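Local coordinates for AB hydrolase-1 domain-containing protein (Streptococcus mutans, PDB 4L9A) that is an alpha/beta hydrolase that probably acts as a carboxylesterase, cleaving carboxylic ester bonds, at residues 46-51 with 57-62; 63-68 with 273-278; 74-77 with 81-84; 134-139 with 287-292; 183-188 with 265-270. All blocks are in the same frame, centred on the assembly; numbering follows the deposited sequence.

Interaction 1. Residues 46-51 with 57-62; sequences FLSGAG and DNFANI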
# COMPACT_ATOMS: atom_id res chain seq x y z
N PHE A 46 -5.98 -4.09 0.08
CA PHE A 46 -5.17 -2.88 0.26
C PHE A 46 -3.93 -3.10 1.10
O PHE A 46 -3.98 -3.72 2.17
CB PHE A 46 -6.02 -1.78 0.92
CG PHE A 46 -7.19 -1.35 0.10
CD1 PHE A 46 -7.09 -0.29 -0.79
CD2 PHE A 46 -8.40 -2.02 0.20
CE1 PHE A 46 -8.17 0.11 -1.56
CE2 PHE A 46 -9.50 -1.63 -0.56
CZ PHE A 46 -9.39 -0.57 -1.44
N LEU A 47 -2.81 -2.56 0.62
CA LEU A 47 -1.57 -2.55 1.37
C LEU A 47 -1.02 -1.13 1.39
O LEU A 47 -0.99 -0.45 0.37
CB LEU A 47 -0.53 -3.49 0.75
CG LEU A 47 -0.84 -4.98 0.62
CD1 LEU A 47 0.23 -5.67 -0.23
CD2 LEU A 47 -0.98 -5.65 2.01
N SER A 48 -0.59 -0.70 2.57
CA SER A 48 -0.10 0.65 2.76
C SER A 48 1.39 0.74 2.45
O SER A 48 2.06 -0.27 2.20
CB SER A 48 -0.37 1.08 4.20
OG SER A 48 -1.76 1.15 4.41
N GLY A 49 1.89 1.97 2.44
CA GLY A 49 3.32 2.18 2.34
C GLY A 49 3.90 2.10 3.74
O GLY A 49 3.31 1.49 4.64
N ALA A 50 5.06 2.69 3.92
CA ALA A 50 5.74 2.70 5.20
C ALA A 50 5.10 3.84 5.95
O ALA A 50 4.89 4.92 5.40
CB ALA A 50 7.25 2.93 5.02
N GLY A 51 4.77 3.60 7.20
CA GLY A 51 4.04 4.60 7.96
C GLY A 51 3.31 3.91 9.07
O GLY A 51 3.36 2.69 9.18
N ASP A 57 -8.10 3.09 7.31
CA ASP A 57 -8.15 4.54 7.50
C ASP A 57 -7.39 5.22 6.36
O ASP A 57 -7.85 6.22 5.77
CB ASP A 57 -7.46 4.93 8.81
CG ASP A 57 -8.18 4.41 10.05
OD1 ASP A 57 -9.40 4.19 9.97
OD2 ASP A 57 -7.53 4.24 11.11
N ASN A 58 -6.21 4.69 6.09
CA ASN A 58 -5.30 5.21 5.07
C ASN A 58 -6.00 5.30 3.70
O ASN A 58 -5.87 6.29 2.99
CB ASN A 58 -4.06 4.30 5.00
CG ASN A 58 -2.91 4.89 4.17
OD1 ASN A 58 -2.86 6.09 3.92
ND2 ASN A 58 -1.99 4.03 3.74
N PHE A 59 -6.79 4.28 3.38
CA PHE A 59 -7.43 4.16 2.08
C PHE A 59 -8.92 4.50 2.09
O PHE A 59 -9.66 4.13 1.17
CB PHE A 59 -7.22 2.75 1.53
CG PHE A 59 -5.84 2.51 0.98
CD1 PHE A 59 -5.52 2.89 -0.32
CD2 PHE A 59 -4.87 1.89 1.75
CE1 PHE A 59 -4.24 2.68 -0.84
CE2 PHE A 59 -3.58 1.67 1.24
CZ PHE A 59 -3.27 2.07 -0.05
N ALA A 60 -9.37 5.21 3.12
CA ALA A 60 -10.80 5.49 3.30
C ALA A 60 -11.47 6.11 2.08
O ALA A 60 -12.59 5.74 1.71
CB ALA A 60 -11.02 6.36 4.54
N ASN A 61 -10.78 7.06 1.45
CA ASN A 61 -11.31 7.76 0.28
C ASN A 61 -11.49 6.87 -0.95
O ASN A 61 -12.24 7.22 -1.87
CB ASN A 61 -10.45 8.98 -0.06
CG ASN A 61 -10.58 10.11 0.96
OD1 ASN A 61 -11.54 10.14 1.74
ND2 ASN A 61 -9.63 11.04 0.94
N ILE A 62 -10.79 5.75 -1.01
CA ILE A 62 -11.04 4.78 -2.08
C ILE A 62 -12.12 3.77 -1.65
O ILE A 62 -13.08 3.50 -2.39
CB ILE A 62 -9.75 4.04 -2.50
CG1 ILE A 62 -8.77 5.04 -3.16
CG2 ILE A 62 -10.10 2.92 -3.48
CD1 ILE A 62 -7.39 4.45 -3.49
O HOH W 1 0.60 4.44 2.84
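Ser48 OG is held by two side chains of the short helix 55-58: Asn58 ND2 donates to it at 3.0 Å, almost straight at 166°, and Thr55 OG1 bonds to it as well. The serine oxygen lies practically in the amide plane of Asn58, so one N-H of the amide points squarely at it. The amide nitrogen also gives a hydrogen to a water, which accepts the backbone N-H of Gly49 as well and so ties the turn after the strand to the helix. Across the amide, Asn58 OD1 takes bonds from His271 and Trp272, and four partners in all fix the rotation of this buried group. CG of Asn58 swings anti to the backbone N (chi1 -169°), which carries the amide over to the serine.

Next to this polar cluster the two phenylalanines meet. Phe46 CD1 sits over one face of the Phe59 ring, 3.5 Å from Phe59 CG and offset toward the rim, with the planes inclined at 43°. Ser48 OG lies at the edge of the Phe59 ring, and Leu47 O is 3.4 Å from Phe59 CZ. Ile62 CG2 reaches the edge of Phe46, 3.9 Å from CE1.

Phe59 and Ile62 thus cover the Phe46 side of strand 43-47, which lies between strands 71-75 and 111-117 in the sheet, and Thr275, Ile278 and Leu279 of helix 275-287 also pack on Ile62.

Interaction 2. Residues 63-68 with 273-278; sequences IDKLPD and SETNSI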
# COMPACT_ATOMS: atom_id res chain seq x y z
N ILE A 63 -11.95 3.22 -0.45
CA ILE A 63 -12.90 2.24 0.09
C ILE A 63 -14.32 2.77 0.07
O ILE A 63 -15.22 2.11 -0.46
CB ILE A 63 -12.48 1.79 1.51
CG1 ILE A 63 -11.19 0.97 1.42
CG2 ILE A 63 -13.57 0.92 2.17
CD1 ILE A 63 -10.40 0.89 2.72
N ASP A 64 -14.53 3.96 0.60
CA ASP A 64 -15.87 4.54 0.64
C ASP A 64 -16.51 4.66 -0.73
O ASP A 64 -17.74 4.70 -0.83
CB ASP A 64 -15.85 5.92 1.30
CG ASP A 64 -15.55 5.84 2.78
OD1 ASP A 64 -15.62 4.72 3.34
OD2 ASP A 64 -15.25 6.89 3.38
N LYS A 65 -15.70 4.73 -1.79
CA LYS A 65 -16.25 4.93 -3.13
C LYS A 65 -16.51 3.64 -3.92
O LYS A 65 -17.11 3.68 -5.00
CB LYS A 65 -15.34 5.86 -3.94
CG LYS A 65 -15.24 7.28 -3.40
CD LYS A 65 -14.44 8.16 -4.38
CE LYS A 65 -14.26 9.57 -3.86
NZ LYS A 65 -13.54 9.59 -2.57
N LEU A 66 -16.07 2.50 -3.41
CA LEU A 66 -16.30 1.24 -4.12
C LEU A 66 -17.74 0.76 -3.88
O LEU A 66 -18.30 1.00 -2.81
CB LEU A 66 -15.28 0.17 -3.68
CG LEU A 66 -13.82 0.38 -4.13
CD1 LEU A 66 -12.86 -0.55 -3.41
CD2 LEU A 66 -13.70 0.21 -5.64
N PRO A 67 -18.34 0.09 -4.88
CA PRO A 67 -19.70 -0.44 -4.75
C PRO A 67 -19.77 -1.46 -3.63
O PRO A 67 -18.82 -2.23 -3.46
CB PRO A 67 -19.94 -1.14 -6.09
CG PRO A 67 -18.89 -0.62 -7.01
CD PRO A 67 -17.71 -0.29 -6.15
N ASP A 68 -20.86 -1.47 -2.87
CA ASP A 68 -20.96 -2.36 -1.72
C ASP A 68 -20.80 -3.83 -2.09
O ASP A 68 -20.49 -4.66 -1.25
CB ASP A 68 -22.28 -2.13 -0.98
CG ASP A 68 -22.38 -0.73 -0.43
OD1 ASP A 68 -22.94 0.15 -1.12
OD2 ASP A 68 -21.90 -0.50 0.70
N SER A 273 -5.70 11.98 -2.24
CA SER A 273 -6.12 13.19 -2.95
C SER A 273 -6.68 12.98 -4.36
O SER A 273 -7.32 13.88 -4.92
CB SER A 273 -4.93 14.17 -3.04
OG SER A 273 -3.85 13.56 -3.73
N GLU A 274 -6.42 11.83 -4.97
CA GLU A 274 -6.79 11.66 -6.37
C GLU A 274 -7.81 10.54 -6.60
O GLU A 274 -7.80 9.88 -7.64
CB GLU A 274 -5.53 11.43 -7.22
CG GLU A 274 -4.50 12.56 -7.14
CD GLU A 274 -5.06 13.90 -7.60
OE1 GLU A 274 -5.90 13.92 -8.52
OE2 GLU A 274 -4.66 14.94 -7.02
N THR A 275 -8.72 10.36 -5.64
CA THR A 275 -9.58 9.17 -5.64
C THR A 275 -10.71 9.22 -6.67
O THR A 275 -11.22 8.18 -7.09
CB THR A 275 -10.12 8.83 -4.21
OG1 THR A 275 -10.93 9.90 -3.72
CG2 THR A 275 -8.97 8.62 -3.27
N ASN A 276 -11.10 10.42 -7.09
CA ASN A 276 -12.07 10.54 -8.17
C ASN A 276 -11.51 9.96 -9.45
O ASN A 276 -12.19 9.21 -10.16
CB ASN A 276 -12.50 12.00 -8.38
CG ASN A 276 -13.46 12.48 -7.31
OD1 ASN A 276 -14.30 11.71 -6.81
ND2 ASN A 276 -13.35 13.75 -6.94
N SER A 277 -10.27 10.32 -9.75
CA SER A 277 -9.58 9.79 -10.92
C SER A 277 -9.32 8.30 -10.78
O SER A 277 -9.51 7.53 -11.73
CB SER A 277 -8.27 10.54 -11.14
OG SER A 277 -7.57 10.01 -12.25
N ILE A 278 -8.87 7.88 -9.60
CA ILE A 278 -8.61 6.47 -9.35
C ILE A 278 -9.86 5.63 -9.57
O ILE A 278 -9.83 4.63 -10.28
CB ILE A 278 -8.04 6.25 -7.92
CG1 ILE A 278 -6.70 6.97 -7.79
CG2 ILE A 278 -7.92 4.75 -7.61
CD1 ILE A 278 -6.22 7.12 -6.33
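Lys65 reaches Thr275 by a chain that runs extended through chi2 and chi3 and then bends at its last torsion (chi4 60°), which turns NZ out of the line of the methylenes and onto the threonine hydroxyl. Thr275 meets it with OG1 set between its own backbone N and carbonyl carbon (chi1 62°), which sends CG2 anti to the carbonyl carbon. The resulting hydrogen bond, Lys65 NZ to Thr275 OG1, is 2.9 Å long, with the ammonium as donor.

The two side chains cross at about a right angle, so the lysine passes the threonine instead of lying alongside it. Lys65 CE is already 3.3 Å from Thr275 OG1, and Asn276 adds a looser touch, its OD1 standing 3.6 Å from Lys65 CE. The end of Asn276 bends in this direction although its CB sets off away from the loop. NZ has a stronger partner in the backbone carbonyl of Asn61, so the ammonium bridges the 60-63 helix and the start of the 275-287 helix. Lys65 itself is exposed, whereas Thr275 is buried, and the bond therefore lies at the margin between solvent and core.

Lys65 belongs to the type I turn from Ile63 to Leu66 that leads out of helix 60-63 toward strand 71-75. Thr275 opens helix 275-287 and packs on Asn61 and Ile62; Leu279 meets Lys65 and Leu66, which touches Phe44 and Phe46 of strand 43-47.

Interaction 3. Residues 74-77 with 81-84; sequences TIDA and GYSP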
# COMPACT_ATOMS: atom_id res chain seq x y z
N THR A 74 -8.39 -5.05 4.07
CA THR A 74 -7.24 -4.22 4.40
C THR A 74 -6.35 -4.98 5.37
O THR A 74 -6.84 -5.72 6.24
CB THR A 74 -7.64 -2.86 4.98
OG1 THR A 74 -8.18 -3.04 6.30
CG2 THR A 74 -8.69 -2.17 4.09
N ILE A 75 -5.05 -4.77 5.24
CA ILE A 75 -4.05 -5.45 6.05
C ILE A 75 -3.03 -4.46 6.61
O ILE A 75 -2.42 -3.69 5.86
CB ILE A 75 -3.31 -6.52 5.21
CG1 ILE A 75 -4.30 -7.54 4.65
CG2 ILE A 75 -2.24 -7.22 6.05
CD1 ILE A 75 -3.65 -8.56 3.70
N ASP A 76 -2.84 -4.48 7.93
CA ASP A 76 -1.82 -3.64 8.58
C ASP A 76 -0.52 -4.43 8.76
O ASP A 76 -0.51 -5.50 9.35
CB ASP A 76 -2.29 -3.13 9.95
CG ASP A 76 -3.41 -2.10 9.84
OD1 ASP A 76 -4.00 -1.96 8.74
OD2 ASP A 76 -3.73 -1.46 10.87
N ALA A 77 0.60 -3.89 8.26
CA ALA A 77 1.89 -4.54 8.45
C ALA A 77 2.29 -4.50 9.93
O ALA A 77 1.80 -3.66 10.69
CB ALA A 77 2.98 -3.87 7.58
N GLY A 81 -0.30 0.86 12.30
CA GLY A 81 -1.72 0.83 12.52
C GLY A 81 -2.04 0.03 13.77
O GLY A 81 -1.45 0.27 14.82
N TYR A 82 -2.96 -0.92 13.67
CA TYR A 82 -3.35 -1.67 14.85
C TYR A 82 -2.75 -3.07 14.88
O TYR A 82 -3.09 -3.87 15.74
CB TYR A 82 -4.88 -1.72 15.00
CG TYR A 82 -5.52 -0.36 15.18
CD1 TYR A 82 -5.54 0.26 16.43
CD2 TYR A 82 -6.10 0.30 14.11
CE1 TYR A 82 -6.12 1.51 16.59
CE2 TYR A 82 -6.69 1.55 14.27
CZ TYR A 82 -6.69 2.15 15.51
OH TYR A 82 -7.27 3.40 15.66
N SER A 83 -1.88 -3.39 13.93
CA SER A 83 -1.15 -4.66 14.06
C SER A 83 -0.18 -4.57 15.23
O SER A 83 0.18 -3.47 15.65
CB SER A 83 -0.44 -5.05 12.77
OG SER A 83 -1.35 -5.68 11.87
N PRO A 84 0.24 -5.72 15.77
CA PRO A 84 1.13 -5.68 16.94
C PRO A 84 2.51 -5.11 16.61
O PRO A 84 2.96 -5.14 15.45
CB PRO A 84 1.25 -7.16 17.34
CG PRO A 84 0.04 -7.83 16.74
CD PRO A 84 -0.16 -7.09 15.43
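Asp76 and Ser83 sit where the chain leaves strand 71-75 and doubles back on itself, and the polar atoms between them are well accounted for. The backbone N-H of Tyr82 donates to Asp76 OD2 at 3.0 Å and 165°, approaching on the anti lone pair, the one turned away from the other carboxylate oxygen. Ser54 OG is a further partner of OD2. The second oxygen, OD1, is taken by the backbone N-H of Thr55. With two backbone N-H groups and a hydroxyl around it, the buried carboxylate is probably kept ionised, and its plane can hardly rotate. CG lies anti to the carbonyl carbon (chi1 -69°), which sends the carboxylate out toward the 81-84 loop.

The backbone carbonyl of Asp76 has its own donor. Ser83 OG gives its hydrogen to Asp76 O at 2.7 Å, coming from above the carbonyl plane, 47° out of it. The same hydroxyl also bonds to the N-H of Tyr34 on strand 33-38, so a single serine oxygen links the two strands and the loop. Its approach brings Ser83 OG to 3.3 Å from Asp76 CB. Ala77 O, which bonds to Ser80 OG, passes 3.4 Å from Ser83 CB.

Gly81, at positive phi, lays its CA against the carboxylate, 3.5 Å from Asp76 OD2, and turns the following N-H inward. The run from Asp76 to Gly81, Tyr82 and Ser83 resembles the Asp-x-Pro-Gly-x-Gly-x-Ser type of motif found after this strand in many alpha/beta hydrolases.

Interaction 4. Residues 134-139 with 287-292; sequences ACLGFI and SNHEKL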
# COMPACT_ATOMS: atom_id res chain seq x y z
N ALA A 134 -7.17 -15.76 -8.10
CA ALA A 134 -6.95 -15.05 -9.35
C ALA A 134 -6.89 -13.55 -9.17
O ALA A 134 -7.83 -12.92 -8.68
CB ALA A 134 -8.03 -15.41 -10.37
N CYS A 135 -5.77 -12.97 -9.59
CA CYS A 135 -5.62 -11.52 -9.57
C CYS A 135 -6.21 -10.91 -10.83
O CYS A 135 -5.83 -11.28 -11.95
CB CYS A 135 -4.15 -11.16 -9.44
SG CYS A 135 -3.87 -9.41 -9.26
N LEU A 136 -7.13 -9.97 -10.67
CA LEU A 136 -7.75 -9.31 -11.83
C LEU A 136 -7.11 -7.97 -12.20
O LEU A 136 -7.40 -7.41 -13.25
CB LEU A 136 -9.24 -9.09 -11.58
CG LEU A 136 -10.04 -10.36 -11.30
CD1 LEU A 136 -11.46 -10.01 -10.91
CD2 LEU A 136 -10.01 -11.27 -12.50
N GLY A 137 -6.25 -7.44 -11.34
CA GLY A 137 -5.70 -6.13 -11.58
C GLY A 137 -4.81 -5.63 -10.47
O GLY A 137 -4.95 -6.02 -9.30
N PHE A 138 -3.89 -4.74 -10.83
CA PHE A 138 -3.05 -4.06 -9.87
C PHE A 138 -3.31 -2.57 -9.96
O PHE A 138 -3.35 -2.01 -11.05
CB PHE A 138 -1.57 -4.35 -10.15
CG PHE A 138 -0.63 -3.57 -9.27
CD1 PHE A 138 -0.43 -3.94 -7.94
CD2 PHE A 138 0.07 -2.48 -9.77
CE1 PHE A 138 0.44 -3.23 -7.12
CE2 PHE A 138 0.93 -1.76 -8.97
CZ PHE A 138 1.12 -2.14 -7.63
N ILE A 139 -3.52 -1.93 -8.81
CA ILE A 139 -3.73 -0.48 -8.75
C ILE A 139 -2.63 0.09 -7.87
O ILE A 139 -2.59 -0.14 -6.67
CB ILE A 139 -5.10 -0.12 -8.16
CG1 ILE A 139 -6.23 -0.93 -8.83
CG2 ILE A 139 -5.35 1.37 -8.27
CD1 ILE A 139 -6.36 -0.70 -10.32
N SER A 287 -15.19 -2.84 -15.89
CA SER A 287 -16.24 -2.95 -16.90
C SER A 287 -15.75 -3.67 -18.15
O SER A 287 -16.54 -4.25 -18.89
CB SER A 287 -16.79 -1.57 -17.26
OG SER A 287 -15.79 -0.78 -17.87
N ASN A 288 -14.43 -3.65 -18.37
CA ASN A 288 -13.86 -4.21 -19.60
C ASN A 288 -12.95 -5.44 -19.40
O ASN A 288 -12.21 -5.82 -20.31
CB ASN A 288 -13.09 -3.13 -20.37
CG ASN A 288 -13.99 -1.98 -20.79
OD1 ASN A 288 -13.73 -0.83 -20.45
ND2 ASN A 288 -15.04 -2.30 -21.53
N HIS A 289 -13.03 -6.06 -18.23
CA HIS A 289 -12.13 -7.16 -17.89
C HIS A 289 -12.69 -8.49 -18.38
O HIS A 289 -13.80 -8.87 -18.01
CB HIS A 289 -11.92 -7.20 -16.38
CG HIS A 289 -10.65 -7.87 -15.95
ND1 HIS A 289 -10.35 -9.18 -16.27
CD2 HIS A 289 -9.60 -7.41 -15.22
CE1 HIS A 289 -9.17 -9.49 -15.76
NE2 HIS A 289 -8.70 -8.44 -15.12
N GLU A 290 -11.93 -9.21 -19.21
CA GLU A 290 -12.42 -10.44 -19.83
C GLU A 290 -12.36 -11.66 -18.92
O GLU A 290 -12.68 -12.77 -19.34
CB GLU A 290 -11.65 -10.78 -21.11
CG GLU A 290 -10.95 -9.63 -21.80
CD GLU A 290 -10.31 -10.07 -23.11
OE1 GLU A 290 -9.94 -11.27 -23.21
OE2 GLU A 290 -10.18 -9.24 -24.03
N LYS A 291 -11.95 -11.45 -17.67
CA LYS A 291 -11.96 -12.54 -16.69
C LYS A 291 -13.12 -12.39 -15.70
O LYS A 291 -13.35 -13.28 -14.87
CB LYS A 291 -10.62 -12.62 -15.94
CG LYS A 291 -9.43 -12.95 -16.82
CD LYS A 291 -9.53 -14.36 -17.41
CE LYS A 291 -8.25 -14.74 -18.14
NZ LYS A 291 -7.05 -14.69 -17.24
N LEU A 292 -13.84 -11.28 -15.79
CA LEU A 292 -15.01 -11.03 -14.94
C LEU A 292 -16.27 -11.68 -15.52
O LEU A 292 -16.39 -11.84 -16.73
CB LEU A 292 -15.23 -9.53 -14.75
CG LEU A 292 -14.87 -8.93 -13.40
CD1 LEU A 292 -14.37 -10.00 -12.46
CD2 LEU A 292 -13.84 -7.83 -13.54
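Leu136 is where strand 134-141 meets the C-terminal tail. Before it, Ala134 bonds through its backbone to Gln110 and Tyr112, and Cys135 packs on Met128 and Tyr112. The side chain of Leu136, with CG anti to the carbonyl carbon (chi1 -58°), points at the tail and spreads its two methyls over different residues. CD2 lies over the imidazole of His289 in an off-centre CH-pi contact, 4.2 Å from the ring centroid, and also touches Lys291 CB at 3.7 Å. CD1 faces Leu292 CD1; as modelled that pair is closer than normal contact, and with the terminal residue in an unusual rotamer its exact fit is doubtful. The carbonyl of Leu136 meets the imidazole near its ring plane: His289 NE2 donates to Leu136 O, but the 2.5 Å separation is very short and the 128° angle bent, so the precise geometry is uncertain.

The other ring nitrogen fixes the tilt of the imidazole. Lys291 N donates to His289 ND1 at 3.1 Å, in the ring plane, inside the type I turn from His289 to Leu292. Thus the tail's own turn orients the ring that meets Leu136.

At Leu136 the backbone leaves extended angles (psi -11°); it is extended again from Gly137 on. Phe138 lies against Ala124 and Met128 of helix 120-130, Ile139 on Val282 and Leu285 of helix 275-287. Helices on both faces of a central strand form the alpha/beta/alpha sandwich of the hydrolase fold; the tail after helix 275-287 packs near this strand's start.

Interaction 5. Residues 183-188 with 265-270; sequences RSHFSS and GQHHYL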
# COMPACT_ATOMS: atom_id res chain seq x y z
N ARG A 183 -5.31 16.54 6.50
CA ARG A 183 -6.35 17.49 6.88
C ARG A 183 -7.08 18.05 5.64
O ARG A 183 -8.29 18.26 5.66
CB ARG A 183 -5.75 18.64 7.70
CG ARG A 183 -6.76 19.39 8.59
CD ARG A 183 -6.06 20.39 9.52
NE ARG A 183 -6.32 20.08 10.93
CZ ARG A 183 -5.38 19.79 11.82
NH1 ARG A 183 -4.10 19.77 11.47
NH2 ARG A 183 -5.72 19.52 13.07
N SER A 184 -6.34 18.25 4.56
CA SER A 184 -6.92 18.81 3.34
C SER A 184 -7.75 17.79 2.57
O SER A 184 -8.64 18.15 1.81
CB SER A 184 -5.82 19.36 2.43
OG SER A 184 -5.12 20.43 3.06
N HIS A 185 -7.48 16.51 2.78
CA HIS A 185 -8.08 15.49 1.92
C HIS A 185 -9.08 14.55 2.60
O HIS A 185 -9.68 13.71 1.94
CB HIS A 185 -6.99 14.70 1.19
CG HIS A 185 -6.14 15.55 0.30
ND1 HIS A 185 -6.67 16.32 -0.71
CD2 HIS A 185 -4.80 15.78 0.29
CE1 HIS A 185 -5.70 16.98 -1.32
NE2 HIS A 185 -4.56 16.66 -0.74
N PHE A 186 -9.23 14.68 3.91
CA PHE A 186 -10.19 13.83 4.63
C PHE A 186 -11.22 14.70 5.34
O PHE A 186 -10.95 15.86 5.65
CB PHE A 186 -9.49 12.95 5.67
CG PHE A 186 -8.72 11.79 5.09
CD1 PHE A 186 -9.36 10.61 4.76
CD2 PHE A 186 -7.35 11.88 4.92
CE1 PHE A 186 -8.64 9.53 4.25
CE2 PHE A 186 -6.62 10.81 4.41
CZ PHE A 186 -7.27 9.63 4.07
N SER A 187 -12.39 14.14 5.61
CA SER A 187 -13.37 14.79 6.48
C SER A 187 -12.74 14.90 7.86
O SER A 187 -11.82 14.14 8.19
CB SER A 187 -14.65 13.96 6.56
OG SER A 187 -14.36 12.68 7.11
N SER A 188 -13.23 15.82 8.68
CA SER A 188 -12.69 15.98 10.02
C SER A 188 -12.75 14.64 10.76
O SER A 188 -11.84 14.30 11.52
CB SER A 188 -13.47 17.06 10.78
OG SER A 188 -14.87 16.83 10.67
N GLY A 265 -1.44 14.61 -9.52
CA GLY A 265 -1.08 14.87 -8.14
C GLY A 265 0.11 15.78 -7.92
O GLY A 265 0.92 16.00 -8.81
N GLN A 266 0.20 16.32 -6.70
CA GLN A 266 1.29 17.21 -6.33
C GLN A 266 2.11 16.64 -5.17
O GLN A 266 3.03 17.29 -4.68
CB GLN A 266 0.75 18.58 -5.93
CG GLN A 266 -0.75 18.72 -6.11
CD GLN A 266 -1.11 19.15 -7.51
OE1 GLN A 266 -0.25 19.22 -8.39
NE2 GLN A 266 -2.39 19.42 -7.74
N HIS A 267 1.76 15.44 -4.74
CA HIS A 267 2.46 14.80 -3.63
C HIS A 267 2.41 13.28 -3.73
O HIS A 267 1.81 12.72 -4.65
CB HIS A 267 1.89 15.27 -2.30
CG HIS A 267 0.41 15.10 -2.18
ND1 HIS A 267 -0.17 13.90 -1.81
CD2 HIS A 267 -0.61 15.96 -2.40
CE1 HIS A 267 -1.49 14.04 -1.80
NE2 HIS A 267 -1.78 15.28 -2.15
N HIS A 268 3.04 12.62 -2.77
CA HIS A 268 3.20 11.17 -2.78
C HIS A 268 1.92 10.41 -2.42
O HIS A 268 1.79 9.22 -2.70
CB HIS A 268 4.33 10.83 -1.80
CG HIS A 268 4.71 9.38 -1.75
ND1 HIS A 268 4.94 8.61 -2.88
CD2 HIS A 268 4.97 8.56 -0.70
CE1 HIS A 268 5.29 7.39 -2.52
NE2 HIS A 268 5.33 7.34 -1.20
N TYR A 269 0.97 11.10 -1.79
CA TYR A 269 -0.19 10.43 -1.21
C TYR A 269 -1.42 10.51 -2.10
O TYR A 269 -2.45 11.08 -1.74
CB TYR A 269 -0.47 10.98 0.21
CG TYR A 269 0.55 10.50 1.22
CD1 TYR A 269 1.79 11.11 1.33
CD2 TYR A 269 0.27 9.42 2.06
CE1 TYR A 269 2.74 10.66 2.27
CE2 TYR A 269 1.20 8.97 2.99
CZ TYR A 269 2.43 9.59 3.08
OH TYR A 269 3.35 9.14 4.00
N LEU A 270 -1.31 9.90 -3.28
CA LEU A 270 -2.34 10.02 -4.31
C LEU A 270 -3.61 9.29 -3.90
O LEU A 270 -4.71 9.67 -4.31
CB LEU A 270 -1.81 9.51 -5.65
CG LEU A 270 -0.54 10.23 -6.11
CD1 LEU A 270 -0.07 9.74 -7.50
CD2 LEU A 270 -0.75 11.75 -6.11
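This is a small, oblique meeting of two imidazoles, His185 near the end of helix 171-185 and His267 in the loop between strand 260-263 and helix 270-273. The ring centroids are 5.3 Å apart and the planes inclined at 35°. The side chains approach from opposite directions, with their NE2 atoms nearest: His185 NE2 stands 3.4 Å from His267 NE2.

His267 is steered by its first torsion, which puts CG between the backbone N and the carbonyl carbon (chi1 54°) and folds the ring back over its own loop. There Tyr269 N donates to His267 ND1 at 3.0 Å, close to the ring plane, so the imidazole is pinned by the loop it belongs to. Ser273 touches both rings, and Tyr177 and Leu181 of helix 171-185 pack on His267. The backbone carbonyl of His185 is tied to Asn61.

Helix 171-185 lies in the chain between strands 134-141 and 235-239, where alpha/beta hydrolases commonly carry their cap, so it is probably part of one. The residue after His267 is the more telling one: His268 bonds to Glu142 and weakly to Ser118, an arrangement consistent with a Ser-His-Glu catalytic triad.

Overall arrangement
Three of the five contacts, interactions 1, 3 and 4, reach one mixed sheet, through the neighbouring strands 43-47 and 71-75 in the first two and through 134-141 further across; interactions 3 and 4 are about 26 Å apart between centres. Interactions 2 and 5 each lie about 12 Å from interaction 1, between centres, and both touch it. Along the chain, interaction 3 nests inside the loop of interaction 2, and interaction 5 inside those of interactions 2 and 4, which cross one another. Helix 270-273 links interaction 2 to the probable catalytic loop of interaction 5, while helix 275-287 and its tail contact helix 60-63 and strand 134-141.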